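Local atomic coordinates of AtGH3.15 acyl acid amido synthetase (Arabidopsis thaliana, PDB entry 6E1Q), a protein that catalyses the ATP-dependent conjugation of glutamine, and possibly cysteine, to the auxin precursor indole-3-butyric acid, and also conjugates the herbicide 2,4-DB with glutamine. Residues C87-S92 and P109-D114; S15-L20 and I119-L124. One frame throughout, in Å; residues are numbered along the deposited sequence.

Overall arrangement
Both contacts lie in the N-terminal part of the GH3 chain and share helix 112-132, whose first turn belongs to contact 1 and residues 119-124 to contact 2. Their centres are about 21 Å apart, and their nearest atoms about 5 Å apart without touching. Along the chain contact 1 is nested inside contact 2: 15-20 comes first, then 87-92 and 109-114, then 119-124. Contact 1 closes the open end of the hairpin of strands 91-97 and 105-111, whose other end carries the ATP-binding Ser-97 and Ser-98. Contact 2 sets helix 10-22 against helix 112-132 near Phe-332 of the substrate site. One helix thus links the nucleotide-binding hairpin to packing beside the acyl-acid pocket.

Contact 1 (C87-S92 and P109-D114); sequences CDRPIS and PLTTED
Ser-92 and Leu-110 tie the ends of two antiparallel strands through a backbone bond, Ser-92 N to Leu-110 O, 2.9 Å long with an N-H...O angle of 151°. Leu-110 O takes a second bond, from Ser-92 OG at 3.0 Å, which comes from above the carbonyl plane. Ile-91 lies alongside Pro-109, with Ile-91 CD1 3.6 Å from Pro-109 CB. Arg-89 crosses to the start of the helix: Arg-89 CD rests 3.7 Å from Glu-113 CD, the carboxylate carbon, and the guanidinium and carboxylate planes are 85° apart. A bend at chi3 (-68°) of Arg-89 swings the guanidinium round, bringing its edge to Thr-111 OG1, while Arg-89 NE forms a salt bridge of 2.9 Å with Asp-88 OD1 and NH2 bonds to the carbonyl of Phe-398. A leucine in its place would probably leave Asp-88 without its charged mate and the Phe-398 carbonyl without this donor. Thr-111 is the N-cap of helix 112-132, its OG1 accepting from Asp-114 N at 3.3 Å. Water 1 accepts from Thr-112 N and donates to Pro-90 O, both at 2.8 Å. Threonine and water thus satisfy two amides of the first helical turn as strand gives way to helix.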
loop_
_atom_site.group_PDB
_atom_site.type_symbol
_atom_site.label_atom_id
_atom_site.label_comp_id
_atom_site.label_asym_id
_atom_site.label_seq_id
_atom_site.Cartn_x
_atom_site.Cartn_y
_atom_site.Cartn_z
ATOM N N CYS A 87 -17.764 2.941 21.000
ATOM C CA CYS A 87 -17.926 4.212 20.309
ATOM C C CYS A 87 -19.305 4.786 20.593
ATOM O O CYS A 87 -20.304 4.061 20.579
ATOM C CB CYS A 87 -17.723 4.035 18.788
ATOM S SG CYS A 87 -17.569 5.590 17.894
ATOM N N ASP A 88 -19.354 6.095 20.849
ATOM C CA ASP A 88 -20.617 6.775 21.112
ATOM C C ASP A 88 -21.425 7.034 19.848
ATOM O O ASP A 88 -22.560 7.513 19.941
ATOM C CB ASP A 88 -20.375 8.105 21.835
ATOM C CG ASP A 88 -19.987 9.236 20.882
ATOM O OD1 ASP A 88 -19.211 8.989 19.935
ATOM O OD2 ASP A 88 -20.466 10.378 21.073
ATOM N N ARG A 89 -20.869 6.763 18.677
ATOM C CA ARG A 89 -21.608 6.886 17.436
ATOM C C ARG A 89 -21.761 5.520 16.779
ATOM O O ARG A 89 -20.963 4.610 17.028
ATOM C CB ARG A 89 -20.914 7.879 16.492
ATOM C CG ARG A 89 -21.170 9.338 16.908
ATOM C CD ARG A 89 -20.045 10.288 16.527
ATOM N NE ARG A 89 -18.831 10.030 17.297
ATOM C CZ ARG A 89 -17.710 9.541 16.773
ATOM N NH1 ARG A 89 -17.653 9.275 15.474
ATOM N NH2 ARG A 89 -16.649 9.321 17.544
ATOM N N PRO A 90 -22.791 5.335 15.951
ATOM C CA PRO A 90 -22.992 4.029 15.315
ATOM C C PRO A 90 -21.826 3.651 14.412
ATOM O O PRO A 90 -21.206 4.503 13.772
ATOM C CB PRO A 90 -24.298 4.211 14.519
ATOM C CG PRO A 90 -24.593 5.673 14.540
ATOM C CD PRO A 90 -23.940 6.234 15.752
ATOM N N ILE A 91 -21.512 2.358 14.395
ATOM C CA ILE A 91 -20.536 1.821 13.453
ATOM C C ILE A 91 -21.240 1.634 12.114
ATOM O O ILE A 91 -22.227 0.901 12.023
ATOM C CB ILE A 91 -19.944 0.496 13.961
ATOM C CG1 ILE A 91 -19.335 0.668 15.354
ATOM C CG2 ILE A 91 -18.951 -0.100 12.950
ATOM C CD1 ILE A 91 -18.258 1.676 15.412
ATOM N N SER A 92 -20.744 2.294 11.068
ATOM C CA SER A 92 -21.483 2.204 9.810
ATOM C C SER A 92 -20.975 1.103 8.887
ATOM O O SER A 92 -21.747 0.612 8.058
ATOM C CB SER A 92 -21.462 3.542 9.071
ATOM O OG SER A 92 -20.138 3.950 8.855
ATOM N N PRO A 109 -13.703 -1.091 12.849
ATOM C CA PRO A 109 -14.905 -0.243 12.821
ATOM C C PRO A 109 -14.628 1.114 12.193
ATOM O O PRO A 109 -13.544 1.678 12.354
ATOM C CB PRO A 109 -15.277 -0.098 14.301
ATOM C CG PRO A 109 -14.612 -1.265 14.980
ATOM C CD PRO A 109 -13.342 -1.515 14.210
ATOM N N LEU A 110 -15.635 1.633 11.473
ATOM C CA LEU A 110 -15.616 2.981 10.919
ATOM C C LEU A 110 -16.973 3.626 11.165
ATOM O O LEU A 110 -18.007 3.052 10.814
ATOM C CB LEU A 110 -15.302 2.961 9.417
ATOM C CG LEU A 110 -15.234 4.314 8.702
ATOM C CD1 LEU A 110 -14.083 5.151 9.241
ATOM C CD2 LEU A 110 -15.110 4.142 7.184
ATOM N N THR A 111 -16.975 4.803 11.785
ATOM C CA THR A 111 -18.192 5.596 11.893
ATOM C C THR A 111 -18.340 6.521 10.676
ATOM O O THR A 111 -17.371 6.843 9.974
ATOM C CB THR A 111 -18.200 6.425 13.182
ATOM O OG1 THR A 111 -17.130 7.376 13.150
ATOM C CG2 THR A 111 -18.014 5.532 14.395
ATOM N N THR A 112 -19.586 6.938 10.435
ATOM C CA THR A 112 -19.897 7.806 9.299
ATOM C C THR A 112 -19.184 9.154 9.415
ATOM O O THR A 112 -18.667 9.685 8.421
ATOM C CB THR A 112 -21.418 7.991 9.201
ATOM O OG1 THR A 112 -22.014 6.795 8.683
ATOM C CG2 THR A 112 -21.780 9.161 8.287
ATOM N N GLU A 113 -19.127 9.702 10.627
ATOM C CA GLU A 113 -18.433 10.962 10.861
ATOM C C GLU A 113 -16.945 10.825 10.566
ATOM O O GLU A 113 -16.350 11.680 9.892
ATOM C CB GLU A 113 -18.656 11.417 12.306
ATOM C CG GLU A 113 -20.104 11.809 12.651
ATOM C CD GLU A 113 -21.033 10.616 12.948
ATOM O OE1 GLU A 113 -20.638 9.443 12.737
ATOM O OE2 GLU A 113 -22.177 10.867 13.397
ATOM N N ASP A 114 -16.321 9.767 11.095
ATOM C CA ASP A 114 -14.918 9.500 10.798
ATOM C C ASP A 114 -14.705 9.430 9.289
ATOM O O ASP A 114 -13.800 10.074 8.752
ATOM C CB ASP A 114 -14.480 8.209 11.508
ATOM C CG ASP A 114 -12.974 7.941 11.412
ATOM O OD1 ASP A 114 -12.308 8.484 10.508
ATOM O OD2 ASP A 114 -12.447 7.155 12.237
HETATM O O HOH W 1 -21.978 6.485 11.910
#

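Contact 2 (S15-L20 and I119-L124); sequences SLLEDL and ISFSSL
Leucines of helix 10-22 meet Leu-124 and Phe-121 of helix 112-132 in a small, buried and wholly apolar helix-helix contact within the N-terminal part of the fold. The two short segments bury 222 Å² between them; their axes approach to 11.4 Å and run at 116°. Leu-124 takes the largest share and touches three leucines. Its chi1 of -172° turns CG away from the backbone N and sends the methyls toward helix 10-22, where Leu-124 CD2 lies 3.6 Å from Leu-16 CD2 and meets Leu-20 CD1 tip to tip at 3.7 Å. Leu-17 slides past Leu-124 in the opposite direction, Leu-17 CD2 lying 3.9 Å from Leu-124 CG. Leu-17 CD2 is also 3.9 Å from Phe-121 CE1, whereas Leu-20 CD1 approaches the edge of the ring, 4.2 Å from the same CE1. Two methyls thus converge on one corner of the phenyl group. Between the segments lie 98 residues. Leu-16 also packs on Pro-3 and Leu-20 on Leu-2, and Glu-18 hydrogen-bonds to Tyr-416 and Asn-417. Helix 112-132 sets Ile-119 and Ser-122 against helix 162-172, and the Phe-121 side chain lies about 3 Å from that of substrate-binding Phe-332 on strand 332-335.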
loop_
_atom_site.group_PDB
_atom_site.type_symbol
_atom_site.label_atom_id
_atom_site.label_comp_id
_atom_site.label_asym_id
_atom_site.label_seq_id
_atom_site.Cartn_x
_atom_site.Cartn_y
_atom_site.Cartn_z
ATOM N N SER A 15 -4.332 27.919 3.471
ATOM C CA SER A 15 -4.193 28.628 4.738
ATOM C C SER A 15 -4.650 27.765 5.911
ATOM O O SER A 15 -4.064 27.830 6.994
ATOM C CB SER A 15 -4.973 29.939 4.695
ATOM O OG SER A 15 -5.103 30.473 5.993
ATOM N N LEU A 16 -5.672 26.936 5.715
ATOM C CA LEU A 16 -6.103 26.041 6.785
ATOM C C LEU A 16 -5.057 24.960 7.065
ATOM O O LEU A 16 -4.831 24.583 8.226
ATOM C CB LEU A 16 -7.441 25.401 6.420
ATOM C CG LEU A 16 -8.121 24.691 7.588
ATOM C CD1 LEU A 16 -8.263 25.660 8.758
ATOM C CD2 LEU A 16 -9.477 24.129 7.178
ATOM N N LEU A 17 -4.423 24.433 6.016
ATOM C CA LEU A 17 -3.362 23.454 6.228
ATOM C C LEU A 17 -2.215 24.061 7.035
ATOM O O LEU A 17 -1.580 23.371 7.843
ATOM C CB LEU A 17 -2.854 22.924 4.890
ATOM C CG LEU A 17 -3.791 22.076 4.028
ATOM C CD1 LEU A 17 -3.171 21.815 2.662
ATOM C CD2 LEU A 17 -4.140 20.753 4.722
ATOM N N GLU A 18 -1.925 25.347 6.825
ATOM C CA GLU A 18 -0.906 26.000 7.646
ATOM C C GLU A 18 -1.347 26.067 9.104
ATOM O O GLU A 18 -0.588 25.699 10.001
ATOM C CB GLU A 18 -0.579 27.396 7.096
ATOM C CG GLU A 18 0.049 27.375 5.688
ATOM C CD GLU A 18 1.271 26.438 5.554
ATOM O OE1 GLU A 18 2.316 26.693 6.186
ATOM O OE2 GLU A 18 1.194 25.448 4.790
ATOM N N ASP A 19 -2.584 26.516 9.358
ATOM C CA ASP A 19 -3.135 26.498 10.715
ATOM C C ASP A 19 -3.003 25.122 11.356
ATOM O O ASP A 19 -2.537 25.001 12.497
ATOM C CB ASP A 19 -4.611 26.912 10.705
ATOM C CG ASP A 19 -4.826 28.327 10.211
ATOM O OD1 ASP A 19 -3.831 29.065 10.025
ATOM O OD2 ASP A 19 -6.003 28.691 9.986
ATOM N N LEU A 20 -3.427 24.072 10.631
ATOM C CA LEU A 20 -3.464 22.722 11.188
ATOM C C LEU A 20 -2.081 22.220 11.577
ATOM O O LEU A 20 -1.956 21.454 12.532
ATOM C CB LEU A 20 -4.090 21.747 10.192
ATOM C CG LEU A 20 -5.590 21.914 9.944
ATOM C CD1 LEU A 20 -6.064 21.000 8.802
ATOM C CD2 LEU A 20 -6.386 21.635 11.203
ATOM N N ILE A 119 -12.880 12.095 4.096
ATOM C CA ILE A 119 -13.203 12.661 2.794
ATOM C C ILE A 119 -13.015 14.174 2.824
ATOM O O ILE A 119 -12.375 14.756 1.942
ATOM C CB ILE A 119 -14.636 12.266 2.400
ATOM C CG1 ILE A 119 -14.660 10.804 1.945
ATOM C CG2 ILE A 119 -15.185 13.191 1.335
ATOM C CD1 ILE A 119 -16.020 10.193 2.024
ATOM N N SER A 120 -13.555 14.816 3.859
ATOM C CA SER A 120 -13.387 16.249 4.072
ATOM C C SER A 120 -11.919 16.653 4.009
ATOM O O SER A 120 -11.545 17.562 3.260
ATOM C CB SER A 120 -13.995 16.627 5.424
ATOM O OG SER A 120 -14.304 18.005 5.506
ATOM N N PHE A 121 -11.063 15.973 4.779
ATOM C CA PHE A 121 -9.657 16.355 4.772
ATOM C C PHE A 121 -9.032 16.136 3.410
ATOM O O PHE A 121 -8.095 16.854 3.041
ATOM C CB PHE A 121 -8.843 15.600 5.828
ATOM C CG PHE A 121 -7.397 16.013 5.839
ATOM C CD1 PHE A 121 -6.999 17.182 6.476
ATOM C CD2 PHE A 121 -6.457 15.289 5.140
ATOM C CE1 PHE A 121 -5.684 17.594 6.438
ATOM C CE2 PHE A 121 -5.136 15.693 5.106
ATOM C CZ PHE A 121 -4.748 16.842 5.750
ATOM N N SER A 122 -9.521 15.142 2.659
ATOM C CA SER A 122 -8.981 14.892 1.327
ATOM C C SER A 122 -9.247 16.066 0.392
ATOM O O SER A 122 -8.432 16.367 -0.486
ATOM C CB SER A 122 -9.573 13.606 0.740
ATOM O OG SER A 122 -8.697 13.032 -0.221
ATOM N N SER A 123 -10.388 16.727 0.548
ATOM C CA SER A 123 -10.672 17.874 -0.300
ATOM C C SER A 123 -9.923 19.096 0.198
ATOM O O SER A 123 -9.602 19.992 -0.588
ATOM C CB SER A 123 -12.179 18.140 -0.359
ATOM O OG SER A 123 -12.649 18.754 0.833
ATOM N N LEU A 124 -9.626 19.133 1.497
ATOM C CA LEU A 124 -8.761 20.174 2.028
ATOM C C LEU A 124 -7.362 20.087 1.431
ATOM O O LEU A 124 -6.717 21.114 1.198
ATOM C CB LEU A 124 -8.697 20.064 3.545
ATOM C CG LEU A 124 -7.976 21.188 4.269
ATOM C CD1 LEU A 124 -8.532 22.514 3.792
ATOM C CD2 LEU A 124 -8.190 21.040 5.768
#